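Local coordinates for protein carboxypeptidase 1 (Deinococcus radiodurans str. R1, PDB 5GIV) that probably removes amino acids one at a time, with broad specificity, from the C-terminal end of peptides, as a zinc-dependent carboxypeptidase of the M32 family, at residues I248-K253 with Y262-E267; A268-Y273 with S297-W302; R308-W313 with T332-Y337. All blocks are in the same frame, centred on the assembly; numbering follows the deposited sequence.

From the N terminus, the three contacts follow in series; none nests in or crosses another. Contact 1 closes a connection of eight residues, partly helical, folding helix 257-275 back over the end of strand 245-250. That same helix carries on into contact 2, which closes a 23-residue excursion by bringing helix 292-306 across it, and together the two contacts frame the zinc site, touching where the backbone oxygen of His266 meets Ser299. Helix 310-323 comes next, and contact 3 closes an 18-residue connection by packing its start against helix 333-339. Contact 3 lies farther from the centre of the chain, yet Tyr262 of contact 1 reaches Trp313 through a probable hydrogen bond.

Contact 1 of 3, residues I248-K253 with Y262-E267; sequences ITTRVK and YSTLHE. With ZN (zinc ion), chain G.
Two threonine torsions bring the hydroxyls of this strand-helix contact together. With chi1 at -166°, Thr250 carries OG1 across from its backbone N, whereas Thr264, at -68°, carries its own across from the carbonyl carbon. The two side chains approach at a slant, and the two hydroxyls lie within hydrogen-bonding distance, Thr250 OG1 to Thr264 OG1 at 2.9 Å. Gln230 OE1, on strand 230-232, and Ala260 O both lie within bonding reach of Thr264 OG1, which has one proton to share. Beside this pair, Ser263 CB rests against Thr250 OG1 at 3.5 Å, while Ser263 OG bonds back to Asp259 within the helix.

One turn further on, the contact turns to van der Waals packing, part of it against backbone oxygens. Ile248 and Glu267 meet through their first side-chain carbons, CB to CB at 4.0 Å, and the Ile248 CG2 branch comes within 3.5 Å of Glu267 O. Glu267 CG passes Thr249 O at 3.6 Å, and the chain then bends, directing the carboxylate toward the metal. There Glu267 OE2 accepts a hydrogen bond of 2.8 Å from a water that is itself a zinc ligand. His266 NE2 binds the zinc ion directly at 2.2 Å, and His270 and Glu296 complete the protein ligands. This is the geometry of an HExxH zinc helix, consistent with the predicted role of Glu267 as proton donor and acceptor, and it illustrates how a strand can seat the stem of such a glutamate.

The axes of 248-250 and 262-267 run nearly antiparallel, at 164°. Strand 245-250 is the middle one of a small mixed sheet, between 230-232 and 238-242. Helix 207-221 packs on Leu265, the loop residue Pro236 touches Ser263 and Glu267, and helix 292-306 meets His266 through Ser299 and Arg300.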
loop_
_atom_site.group_PDB
_atom_site.type_symbol
_atom_site.label_atom_id
_atom_site.label_comp_id
_atom_site.label_asym_id
_atom_site.label_seq_id
_atom_site.Cartn_x
_atom_site.Cartn_y
_atom_site.Cartn_z
ATOM N N ILE A 248 3.744 -3.240 10.878
ATOM C CA ILE A 248 4.354 -2.365 11.862
ATOM C C ILE A 248 5.293 -1.403 11.141
ATOM O O ILE A 248 5.763 -1.669 10.033
ATOM C CB ILE A 248 5.111 -3.161 12.961
ATOM C CG1 ILE A 248 6.268 -3.954 12.362
ATOM C CG2 ILE A 248 4.175 -4.119 13.686
ATOM C CD1 ILE A 248 7.118 -4.612 13.416
ATOM N N THR A 249 5.538 -0.258 11.768
ATOM C CA THR A 249 6.482 0.711 11.236
ATOM C C THR A 249 7.386 1.182 12.361
ATOM O O THR A 249 7.007 1.161 13.536
ATOM C CB THR A 249 5.777 1.913 10.577
ATOM O OG1 THR A 249 5.020 2.631 11.559
ATOM C CG2 THR A 249 4.848 1.448 9.454
ATOM N N THR A 250 8.589 1.608 11.988
ATOM C CA THR A 250 9.586 2.059 12.943
ATOM C C THR A 250 10.269 3.300 12.383
ATOM O O THR A 250 10.016 3.720 11.246
ATOM C CB THR A 250 10.605 0.949 13.253
ATOM O OG1 THR A 250 11.364 1.295 14.420
ATOM C CG2 THR A 250 11.550 0.725 12.058
ATOM N N ARG A 251 11.122 3.903 13.210
ATOM C CA ARG A 251 11.851 5.114 12.854
ATOM C C ARG A 251 13.295 4.959 13.293
ATOM O O ARG A 251 13.553 4.547 14.427
ATOM C CB ARG A 251 11.207 6.331 13.512
ATOM C CG ARG A 251 12.087 7.536 13.618
ATOM C CD ARG A 251 11.490 8.480 14.649
ATOM N NE ARG A 251 11.385 7.848 15.966
ATOM C CZ ARG A 251 10.496 8.196 16.893
ATOM N NH1 ARG A 251 9.619 9.168 16.644
ATOM N NH2 ARG A 251 10.479 7.568 18.065
ATOM N N VAL A 252 14.235 5.270 12.403
ATOM C CA VAL A 252 15.645 4.980 12.626
ATOM C C VAL A 252 16.421 6.277 12.785
ATOM O O VAL A 252 16.307 7.181 11.950
ATOM C CB VAL A 252 16.231 4.143 11.481
ATOM C CG1 VAL A 252 17.676 3.743 11.812
ATOM C CG2 VAL A 252 15.365 2.928 11.236
ATOM N N LYS A 253 17.228 6.355 13.840
ATOM C CA LYS A 253 18.191 7.431 14.045
ATOM C C LYS A 253 19.590 6.828 14.086
ATOM O O LYS A 253 19.931 6.105 15.023
ATOM C CB LYS A 253 17.891 8.210 15.325
ATOM C CG LYS A 253 16.678 9.100 15.191
ATOM C CD LYS A 253 16.618 10.158 16.268
ATOM C CE LYS A 253 15.889 9.643 17.472
ATOM N NZ LYS A 253 14.428 9.663 17.186
ATOM N N TYR A 262 13.851 -0.174 20.033
ATOM C CA TYR A 262 12.757 -0.300 20.983
ATOM C C TYR A 262 11.415 0.159 20.423
ATOM O O TYR A 262 10.376 -0.326 20.894
ATOM C CB TYR A 262 13.142 0.402 22.290
ATOM C CG TYR A 262 14.162 -0.460 23.020
ATOM C CD1 TYR A 262 13.767 -1.641 23.646
ATOM C CD2 TYR A 262 15.520 -0.141 23.019
ATOM C CE1 TYR A 262 14.683 -2.462 24.274
ATOM C CE2 TYR A 262 16.446 -0.961 23.648
ATOM C CZ TYR A 262 16.015 -2.118 24.276
ATOM O OH TYR A 262 16.906 -2.947 24.902
ATOM N N SER A 263 11.403 1.042 19.415
ATOM C CA SER A 263 10.175 1.259 18.652
ATOM C C SER A 263 9.723 -0.027 17.966
ATOM O O SER A 263 8.528 -0.347 17.949
ATOM C CB SER A 263 10.369 2.356 17.602
ATOM O OG SER A 263 10.504 3.643 18.175
ATOM N N THR A 264 10.666 -0.760 17.368
ATOM C CA THR A 264 10.319 -1.992 16.673
ATOM C C THR A 264 9.812 -3.054 17.650
ATOM O O THR A 264 8.773 -3.676 17.411
ATOM C CB THR A 264 11.522 -2.490 15.867
ATOM O OG1 THR A 264 11.771 -1.583 14.788
ATOM C CG2 THR A 264 11.276 -3.881 15.303
ATOM N N LEU A 265 10.506 -3.240 18.781
ATOM C CA LEU A 265 10.041 -4.218 19.762
ATOM C C LEU A 265 8.667 -3.839 20.290
ATOM O O LEU A 265 7.779 -4.687 20.409
ATOM C CB LEU A 265 11.044 -4.337 20.915
ATOM C CG LEU A 265 12.498 -4.688 20.586
ATOM C CD1 LEU A 265 13.284 -5.030 21.845
ATOM C CD2 LEU A 265 12.553 -5.840 19.608
ATOM N N HIS A 266 8.448 -2.548 20.526
ATOM C CA HIS A 266 7.157 -2.083 21.014
ATOM C C HIS A 266 6.040 -2.406 20.025
ATOM O O HIS A 266 5.057 -3.070 20.378
ATOM C CB HIS A 266 7.233 -0.577 21.282
ATOM C CG HIS A 266 5.964 0.012 21.817
ATOM N ND1 HIS A 266 5.793 0.321 23.148
ATOM C CD2 HIS A 266 4.807 0.353 21.200
ATOM C CE1 HIS A 266 4.587 0.830 23.327
ATOM N NE2 HIS A 266 3.968 0.859 22.161
ATOM N N GLU A 267 6.168 -1.941 18.772
ATOM C CA GLU A 267 5.109 -2.183 17.785
ATOM C C GLU A 267 4.948 -3.667 17.459
ATOM O O GLU A 267 3.826 -4.127 17.210
ATOM C CB GLU A 267 5.373 -1.395 16.493
ATOM C CG GLU A 267 5.397 0.129 16.638
ATOM C CD GLU A 267 4.127 0.692 17.253
ATOM O OE1 GLU A 267 3.038 0.109 17.056
ATOM O OE2 GLU A 267 4.221 1.737 17.923
HETATM ZN ZN ZN G . 1.823 1.451 21.897
HETATM O O HOH W 1 2.087 2.386 19.691
HETATM O O HOH W 2 2.597 3.185 22.644
HETATM O O HOH W 3 -0.182 2.257 20.760
#

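Contact 2 of 3, residues A268-Y273 with S297-W302; sequences AGHALY and SQSRLW. With ZN (zinc ion), chain G.
Ser299, Gly269 and Trp302 bury the most surface where two helices cross closely beside the zinc. Gly269 sits at the crossing point and shows how glycine permits a close helix crossing: its CA comes within 3.9 Å of Ser299 CA, backbone nearly on backbone, and within 3.8 Å of Trp302 CD1.

Ser299 lies over one face of the ring of His270, the second histidine of the HExxH motif: its CB stands 3.4 Å from the ring centroid and 14° off the normal, a CH-pi contact. A chi1 of 51° places OG between the backbone N and the carbonyl carbon, where it bonds to the backbone oxygen of Glu296, the third protein ligand, which helix 292-306 supplies about one turn before Ser299. Ser299 OG also stands 3.1 Å from His270 NE2, but above the ring and without a hydrogen to share, since that nitrogen is spent on the zinc ion at 2.2 Å. The other ring nitrogen, ND1, is hydrogen-bonded to His295, so second-shell contacts fix the metal ligand.

Trp302 receives Leu272 CD1 over its five-membered ring, 3.5 Å from the centroid; Leu301 CD2 covers the opposite face. Trp302 NE1 bonds to the hydroxyl of Tyr464, which also pairs with Gln298 OE1.

The axes of 268-273 and 297-302 cross at 125°. Helix 453-464 packs against Leu272, Gln298, Leu301 and Trp302, helix 420-439 against Ser297 and Gln298, and Met238 of strand 238-242 against His270.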
loop_
_atom_site.group_PDB
_atom_site.type_symbol
_atom_site.label_atom_id
_atom_site.label_comp_id
_atom_site.label_asym_id
_atom_site.label_seq_id
_atom_site.Cartn_x
_atom_site.Cartn_y
_atom_site.Cartn_z
ATOM N N ALA A 268 6.043 -4.427 17.449
ATOM C CA ALA A 268 5.924 -5.869 17.276
ATOM C C ALA A 268 5.073 -6.476 18.381
ATOM O O ALA A 268 4.287 -7.397 18.134
ATOM C CB ALA A 268 7.309 -6.519 17.243
ATOM N N GLY A 269 5.206 -5.959 19.606
ATOM C CA GLY A 269 4.369 -6.434 20.696
ATOM C C GLY A 269 2.897 -6.221 20.413
ATOM O O GLY A 269 2.071 -7.112 20.628
ATOM N N HIS A 270 2.541 -5.017 19.960
ATOM C CA HIS A 270 1.187 -4.787 19.468
ATOM C C HIS A 270 0.808 -5.830 18.429
ATOM O O HIS A 270 -0.286 -6.399 18.470
ATOM C CB HIS A 270 1.060 -3.380 18.873
ATOM C CG HIS A 270 0.957 -2.288 19.893
ATOM N ND1 HIS A 270 0.019 -2.294 20.906
ATOM C CD2 HIS A 270 1.670 -1.144 20.048
ATOM C CE1 HIS A 270 0.156 -1.202 21.636
ATOM N NE2 HIS A 270 1.146 -0.487 21.134
ATOM N N ALA A 271 1.709 -6.091 17.479
ATOM C CA ALA A 271 1.365 -6.952 16.353
ATOM C C ALA A 271 1.246 -8.406 16.782
ATOM O O ALA A 271 0.406 -9.149 16.254
ATOM C CB ALA A 271 2.404 -6.813 15.242
ATOM N N LEU A 272 2.084 -8.833 17.731
ATOM C CA LEU A 272 1.985 -10.195 18.240
ATOM C C LEU A 272 0.602 -10.458 18.808
ATOM O O LEU A 272 0.001 -11.508 18.551
ATOM C CB LEU A 272 3.049 -10.424 19.303
ATOM C CG LEU A 272 4.461 -10.572 18.762
ATOM C CD1 LEU A 272 5.449 -10.549 19.899
ATOM C CD2 LEU A 272 4.551 -11.889 17.976
ATOM N N TYR A 273 0.083 -9.506 19.583
ATOM C CA TYR A 273 -1.268 -9.609 20.109
ATOM C C TYR A 273 -2.267 -9.886 18.986
ATOM O O TYR A 273 -3.032 -10.855 19.045
ATOM C CB TYR A 273 -1.601 -8.330 20.874
ATOM C CG TYR A 273 -2.927 -8.315 21.584
ATOM C CD1 TYR A 273 -3.745 -9.441 21.625
ATOM C CD2 TYR A 273 -3.368 -7.163 22.203
ATOM C CE1 TYR A 273 -4.963 -9.411 22.275
ATOM C CE2 TYR A 273 -4.565 -7.123 22.850
ATOM C CZ TYR A 273 -5.369 -8.244 22.887
ATOM O OH TYR A 273 -6.576 -8.172 23.548
ATOM N N SER A 297 -0.294 -3.224 27.041
ATOM C CA SER A 297 0.387 -4.141 27.947
ATOM C C SER A 297 1.307 -5.065 27.180
ATOM O O SER A 297 2.337 -5.498 27.706
ATOM C CB SER A 297 -0.628 -4.976 28.733
ATOM O OG SER A 297 -1.143 -6.036 27.936
ATOM N N GLN A 298 0.956 -5.366 25.936
ATOM C CA GLN A 298 1.724 -6.309 25.144
ATOM C C GLN A 298 2.899 -5.634 24.443
ATOM O O GLN A 298 3.995 -6.203 24.373
ATOM C CB GLN A 298 0.786 -6.990 24.161
ATOM C CG GLN A 298 -0.259 -7.805 24.912
ATOM C CD GLN A 298 0.393 -8.694 25.978
ATOM O OE1 GLN A 298 1.212 -9.558 25.658
ATOM N NE2 GLN A 298 0.030 -8.482 27.240
ATOM N N SER A 299 2.703 -4.420 23.932
ATOM C CA SER A 299 3.851 -3.678 23.425
ATOM C C SER A 299 4.871 -3.447 24.533
ATOM O O SER A 299 6.074 -3.623 24.327
ATOM C CB SER A 299 3.392 -2.364 22.796
ATOM O OG SER A 299 2.552 -1.660 23.678
ATOM N N ARG A 300 4.404 -3.082 25.725
ATOM C CA ARG A 300 5.315 -2.813 26.828
ATOM C C ARG A 300 5.942 -4.091 27.370
ATOM O O ARG A 300 7.075 -4.067 27.864
ATOM C CB ARG A 300 4.575 -2.065 27.932
ATOM C CG ARG A 300 4.205 -0.641 27.535
ATOM C CD ARG A 300 5.448 0.157 27.149
ATOM N NE ARG A 300 5.185 1.590 27.164
ATOM C CZ ARG A 300 6.107 2.529 26.959
ATOM N NH1 ARG A 300 7.373 2.190 26.726
ATOM N NH2 ARG A 300 5.766 3.813 27.014
ATOM N N LEU A 301 5.225 -5.210 27.311
ATOM C CA LEU A 301 5.812 -6.456 27.774
ATOM C C LEU A 301 7.017 -6.830 26.914
ATOM O O LEU A 301 8.126 -7.032 27.426
ATOM C CB LEU A 301 4.753 -7.559 27.766
ATOM C CG LEU A 301 5.121 -8.946 28.310
ATOM C CD1 LEU A 301 3.880 -9.723 28.791
ATOM C CD2 LEU A 301 5.886 -9.749 27.242
ATOM N N TRP A 302 6.832 -6.856 25.591
ATOM C CA TRP A 302 7.927 -7.245 24.712
ATOM C C TRP A 302 8.990 -6.161 24.611
ATOM O O TRP A 302 10.168 -6.475 24.419
ATOM C CB TRP A 302 7.389 -7.604 23.332
ATOM C CG TRP A 302 6.594 -8.884 23.328
ATOM C CD1 TRP A 302 5.233 -9.009 23.323
ATOM C CD2 TRP A 302 7.121 -10.220 23.377
ATOM N NE1 TRP A 302 4.881 -10.339 23.336
ATOM C CE2 TRP A 302 6.018 -11.103 23.369
ATOM C CE3 TRP A 302 8.413 -10.753 23.405
ATOM C CZ2 TRP A 302 6.169 -12.493 23.393
ATOM C CZ3 TRP A 302 8.559 -12.147 23.427
ATOM C CH2 TRP A 302 7.442 -12.994 23.426
HETATM ZN ZN ZN G . 1.823 1.451 21.897
HETATM O O HOH W 1 2.087 2.386 19.691
HETATM O O HOH W 2 2.597 3.185 22.644
HETATM O O HOH W 3 -0.182 2.257 20.760
#

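Contact 3 of 3, residues R308-W313 with T332-Y337; sequences RSRAFW and TEEEMY
Arg310 and Tyr337 overlap obliquely where the starts of helices 310-323 and 333-339 are joined, the arginine chain running across the tyrosine ring. Arg310 CB is 4.0 Å from the ring centroid, a CH-pi contact over the face, and farther along the guanidinium reaches the CE2 side, where Tyr337 CE2 lies 3.6 Å from Arg310 CZ, over the centre of the charged group. The two planes are 33° apart, so this is a tilted overlap and not a flat stack. A bend at chi3, -19°, sets the guanidinium so that NH1 faces Glu334, itself bent at chi2. Guanidinium and carboxylate are almost coplanar, 12° apart, and Arg310 NH1 meets Glu334 OE1 edge-on in a salt bridge of 2.8 Å; its bond to OE2 of the same glutamate is weak.

At the ring edge of Tyr337, CE1 comes within 3.2 Å of Arg308 O, close to the ring plane, and Trp313 CD1 also approaches an edge. Trp313 in turn offers a face to Met336, whose CG lies 3.7 Å from the centroid of the six-membered ring with SD beyond it in a Met-aromatic contact. Phe312 CD1 covers the opposite face of that indole.

Both helices begin here with capped ends: Ser309 OG accepts from Phe312 N, and Thr332 with Glu335 forms a capping box. One water takes a hydrogen bond of 2.8 Å from Arg310 N and donates another to Tyr337 OH, meeting a helix-start N-H that the turn itself does not use. Glu499 holds Arg310 and Arg338 holds Glu334, so opposite charges alternate along the partly exposed side. The contact thus exemplifies a division of chemistry: buried aromatic and sulfur packing inside, and a chain of salt bridges outside, where each charge probably stabilises the next.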
loop_
_atom_site.group_PDB
_atom_site.type_symbol
_atom_site.label_atom_id
_atom_site.label_comp_id
_atom_site.label_asym_id
_atom_site.label_seq_id
_atom_site.Cartn_x
_atom_site.Cartn_y
_atom_site.Cartn_z
ATOM N N ARG A 308 14.337 -4.928 27.488
ATOM C CA ARG A 308 15.302 -4.200 28.302
ATOM C C ARG A 308 15.837 -5.037 29.455
ATOM O O ARG A 308 16.499 -4.497 30.352
ATOM C CB ARG A 308 14.676 -2.904 28.823
ATOM C CG ARG A 308 14.319 -1.929 27.709
ATOM C CD ARG A 308 13.682 -0.656 28.242
ATOM N NE ARG A 308 12.994 0.070 27.179
ATOM C CZ ARG A 308 13.564 0.975 26.386
ATOM N NH1 ARG A 308 14.845 1.293 26.542
ATOM N NH2 ARG A 308 12.841 1.572 25.444
ATOM N N SER A 309 15.592 -6.342 29.448
ATOM C CA SER A 309 16.014 -7.194 30.550
ATOM C C SER A 309 17.457 -7.640 30.343
ATOM O O SER A 309 17.996 -7.591 29.235
ATOM C CB SER A 309 15.109 -8.418 30.667
ATOM O OG SER A 309 15.339 -9.298 29.587
ATOM N N ARG A 310 18.088 -8.079 31.431
ATOM C CA ARG A 310 19.457 -8.561 31.309
ATOM C C ARG A 310 19.524 -9.805 30.430
ATOM O O ARG A 310 20.452 -9.957 29.626
ATOM C CB ARG A 310 20.063 -8.823 32.688
ATOM C CG ARG A 310 21.574 -8.824 32.652
ATOM C CD ARG A 310 22.252 -8.693 34.025
ATOM N NE ARG A 310 21.413 -8.152 35.097
ATOM C CZ ARG A 310 21.819 -7.232 35.974
ATOM N NH1 ARG A 310 23.060 -6.752 35.918
ATOM N NH2 ARG A 310 20.989 -6.804 36.917
ATOM N N ALA A 311 18.529 -10.690 30.540
ATOM C CA ALA A 311 18.545 -11.918 29.752
ATOM C C ALA A 311 18.510 -11.625 28.257
ATOM O O ALA A 311 19.109 -12.357 27.458
ATOM C CB ALA A 311 17.364 -12.807 30.143
ATOM N N PHE A 312 17.788 -10.579 27.855
ATOM C CA PHE A 312 17.722 -10.213 26.442
ATOM C C PHE A 312 19.109 -9.926 25.881
ATOM O O PHE A 312 19.460 -10.395 24.791
ATOM C CB PHE A 312 16.788 -9.009 26.265
ATOM C CG PHE A 312 16.653 -8.539 24.845
ATOM C CD1 PHE A 312 17.605 -7.704 24.276
ATOM C CD2 PHE A 312 15.559 -8.927 24.077
ATOM C CE1 PHE A 312 17.471 -7.269 22.980
ATOM C CE2 PHE A 312 15.418 -8.492 22.772
ATOM C CZ PHE A 312 16.374 -7.662 22.221
ATOM N N TRP A 313 19.910 -9.138 26.601
ATOM C CA TRP A 313 21.212 -8.754 26.067
ATOM C C TRP A 313 22.264 -9.850 26.235
ATOM O O TRP A 313 23.216 -9.913 25.444
ATOM C CB TRP A 313 21.666 -7.438 26.706
ATOM C CG TRP A 313 20.908 -6.305 26.123
ATOM C CD1 TRP A 313 19.914 -5.585 26.721
ATOM C CD2 TRP A 313 21.021 -5.805 24.787
ATOM N NE1 TRP A 313 19.419 -4.648 25.844
ATOM C CE2 TRP A 313 20.082 -4.763 24.650
ATOM C CE3 TRP A 313 21.832 -6.130 23.697
ATOM C CZ2 TRP A 313 19.935 -4.038 23.466
ATOM C CZ3 TRP A 313 21.685 -5.406 22.515
ATOM C CH2 TRP A 313 20.744 -4.375 22.414
ATOM N N THR A 332 31.135 -3.548 27.379
ATOM C CA THR A 332 30.768 -4.890 27.792
ATOM C C THR A 332 29.292 -5.150 27.513
ATOM O O THR A 332 28.509 -4.243 27.217
ATOM C CB THR A 332 31.048 -5.101 29.277
ATOM O OG1 THR A 332 30.117 -4.331 30.047
ATOM C CG2 THR A 332 32.481 -4.684 29.635
ATOM N N GLU A 333 28.924 -6.424 27.571
ATOM C CA GLU A 333 27.516 -6.769 27.501
ATOM C C GLU A 333 26.737 -6.109 28.635
ATOM O O GLU A 333 25.627 -5.612 28.428
ATOM C CB GLU A 333 27.364 -8.285 27.526
ATOM C CG GLU A 333 25.976 -8.748 27.836
ATOM C CD GLU A 333 25.909 -10.236 28.059
ATOM O OE1 GLU A 333 26.557 -10.987 27.294
ATOM O OE2 GLU A 333 25.226 -10.643 29.018
ATOM N N GLU A 334 27.306 -6.084 29.842
ATOM C CA GLU A 334 26.621 -5.458 30.970
ATOM C C GLU A 334 26.421 -3.962 30.745
ATOM O O GLU A 334 25.434 -3.387 31.215
ATOM C CB GLU A 334 27.396 -5.727 32.268
ATOM C CG GLU A 334 26.870 -5.028 33.533
ATOM C CD GLU A 334 25.509 -5.551 34.028
ATOM O OE1 GLU A 334 24.948 -4.946 34.975
ATOM O OE2 GLU A 334 25.000 -6.567 33.488
ATOM N N GLU A 335 27.356 -3.307 30.055
ATOM C CA GLU A 335 27.206 -1.876 29.830
ATOM C C GLU A 335 26.077 -1.584 28.844
ATOM O O GLU A 335 25.330 -0.617 29.016
ATOM C CB GLU A 335 28.529 -1.284 29.356
ATOM C CG GLU A 335 29.546 -1.186 30.474
ATOM C CD GLU A 335 30.884 -0.670 30.014
ATOM O OE1 GLU A 335 31.416 -1.190 29.016
ATOM O OE2 GLU A 335 31.414 0.236 30.678
ATOM N N MET A 336 25.914 -2.428 27.828
ATOM C CA MET A 336 24.806 -2.249 26.904
ATOM C C MET A 336 23.472 -2.451 27.611
ATOM O O MET A 336 22.507 -1.724 27.342
ATOM C CB MET A 336 24.950 -3.199 25.718
ATOM C CG MET A 336 23.820 -3.096 24.714
ATOM S SD MET A 336 23.755 -1.472 23.934
ATOM C CE MET A 336 25.347 -1.425 23.156
ATOM N N TYR A 337 23.401 -3.421 28.534
ATOM C CA TYR A 337 22.177 -3.601 29.309
ATOM C C TYR A 337 21.874 -2.380 30.169
ATOM O O TYR A 337 20.712 -1.971 30.289
ATOM C CB TYR A 337 22.268 -4.854 30.181
ATOM C CG TYR A 337 21.289 -4.846 31.336
ATOM C CD1 TYR A 337 19.940 -5.073 31.134
ATOM C CD2 TYR A 337 21.723 -4.594 32.633
ATOM C CE1 TYR A 337 19.045 -5.054 32.189
ATOM C CE2 TYR A 337 20.841 -4.578 33.697
ATOM C CZ TYR A 337 19.507 -4.808 33.473
ATOM O OH TYR A 337 18.634 -4.788 34.536
HETATM O O HOH W 4 16.842 -7.321 33.813
#